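Local coordinates for protein CBIX (Paracoccus pantotrophus, PDB 4CCS) that probably acts as the terminal chelatase of siroheme biosynthesis, inserting ferrous iron into sirohydrochlorin, at residues A104-A109 with L204-V209. Numbering follows the deposited sequence.
Sequences ALIAQA and LVLPPV
Leu105 supplies the flat group of this otherwise aliphatic contact, its backbone carbonyl: Leu206 CD1 sits over its face, 4.1 Å from O and almost straight above it, while Ala109 N gives its helical bond to O (3.0 Å) from a little beyond the far side of the plane. The setting is the helix layer over a parallel sheet of an alpha/beta fold, with helix 98-113 lying on four strands of order 2-1-3-4 and meeting the outermost strand 204-205 and the turn that follows. Strand 87-88 belongs to the other sheet, so the chain crosses between the lobes of this chelatase-clan protein ahead of the helix, which then packs on the second.

Leu204 and Leu206 both direct their side chains at the helix; in the backbone, Leu204 pairs with Ala175 and Cys177, Leu206 with Cys177. Ala109 CB is 3.6 Å from Leu206 CD2 and 3.9 Å from Leu204 CD2. With CG anti to its carbonyl carbon (chi1 -58°), Leu206 offers both methyls to the helix, and CD1 also approaches Ile106 CG1 at 4.3 Å. Ile176 and Leu178 continue this apolar layer beneath the helix. Nearer the helix start, Leu105 and Val209 cross at about a right angle, meeting through Leu105 CD1 and Val209 CG2 at 3.9 Å.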
# COMPACT_ATOMS: atom_id res chain seq x y z
N ALA A 104 3.35 10.81 -9.58
CA ALA A 104 2.22 11.59 -10.09
C ALA A 104 1.46 12.27 -8.93
O ALA A 104 1.10 13.44 -9.04
CB ALA A 104 1.28 10.69 -10.86
N LEU A 105 1.25 11.55 -7.80
CA LEU A 105 0.55 12.14 -6.65
C LEU A 105 1.33 13.31 -6.05
O LEU A 105 0.75 14.36 -5.77
CB LEU A 105 0.29 11.08 -5.57
CG LEU A 105 -0.77 10.03 -5.88
CD1 LEU A 105 -0.65 8.87 -4.91
CD2 LEU A 105 -2.20 10.63 -5.81
N ILE A 106 2.65 13.14 -5.89
CA ILE A 106 3.52 14.18 -5.33
C ILE A 106 3.64 15.40 -6.27
O ILE A 106 3.56 16.55 -5.81
CB ILE A 106 4.89 13.56 -4.94
CG1 ILE A 106 4.74 12.75 -3.64
CG2 ILE A 106 5.96 14.63 -4.78
CD1 ILE A 106 5.81 11.71 -3.43
N ALA A 107 3.77 15.15 -7.59
CA ALA A 107 3.84 16.22 -8.60
C ALA A 107 2.53 17.01 -8.62
O ALA A 107 2.57 18.24 -8.61
CB ALA A 107 4.13 15.63 -9.98
N GLN A 108 1.37 16.32 -8.58
CA GLN A 108 0.03 16.95 -8.53
C GLN A 108 -0.09 17.83 -7.27
O GLN A 108 -0.52 18.99 -7.36
CB GLN A 108 -1.09 15.89 -8.56
CG GLN A 108 -2.52 16.46 -8.54
CD GLN A 108 -3.54 15.77 -7.63
OE1 GLN A 108 -3.42 14.59 -7.25
NE2 GLN A 108 -4.61 16.49 -7.28
N ALA A 109 0.35 17.30 -6.12
CA ALA A 109 0.32 18.00 -4.82
C ALA A 109 1.15 19.27 -4.85
O ALA A 109 0.63 20.33 -4.47
CB ALA A 109 0.79 17.09 -3.70
N LEU A 204 2.84 19.45 3.76
CA LEU A 204 1.59 18.87 3.33
C LEU A 204 1.61 17.36 3.55
O LEU A 204 2.59 16.71 3.21
CB LEU A 204 1.39 19.19 1.83
CG LEU A 204 0.11 18.66 1.17
CD1 LEU A 204 -1.14 19.33 1.76
CD2 LEU A 204 0.16 18.93 -0.34
N VAL A 205 0.53 16.82 4.12
CA VAL A 205 0.43 15.38 4.36
C VAL A 205 -0.66 14.86 3.45
O VAL A 205 -1.82 15.26 3.60
CB VAL A 205 0.18 15.02 5.85
CG1 VAL A 205 0.26 13.51 6.05
CG2 VAL A 205 1.17 15.75 6.76
N LEU A 206 -0.30 13.99 2.52
CA LEU A 206 -1.25 13.45 1.55
C LEU A 206 -2.05 12.27 2.09
O LEU A 206 -1.62 11.65 3.06
CB LEU A 206 -0.49 13.03 0.26
CG LEU A 206 0.33 14.12 -0.47
CD1 LEU A 206 0.97 13.54 -1.74
CD2 LEU A 206 -0.55 15.33 -0.84
N PRO A 207 -3.19 11.91 1.43
CA PRO A 207 -3.92 10.69 1.79
C PRO A 207 -3.00 9.48 1.47
O PRO A 207 -2.07 9.63 0.66
CB PRO A 207 -5.12 10.71 0.82
CG PRO A 207 -5.34 12.12 0.52
CD PRO A 207 -3.98 12.75 0.49
N PRO A 208 -3.22 8.28 2.11
CA PRO A 208 -2.40 7.10 1.84
C PRO A 208 -2.51 6.70 0.36
O PRO A 208 -3.56 6.92 -0.27
CB PRO A 208 -2.96 6.02 2.78
CG PRO A 208 -4.37 6.44 3.01
CD PRO A 208 -4.34 7.95 3.03
N VAL A 209 -1.39 6.23 -0.22
CA VAL A 209 -1.28 5.87 -1.64
C VAL A 209 -2.36 4.86 -2.10
O VAL A 209 -2.85 4.99 -3.22
CB VAL A 209 0.16 5.43 -2.03
CG1 VAL A 209 0.55 4.08 -1.39
CG2 VAL A 209 0.36 5.41 -3.54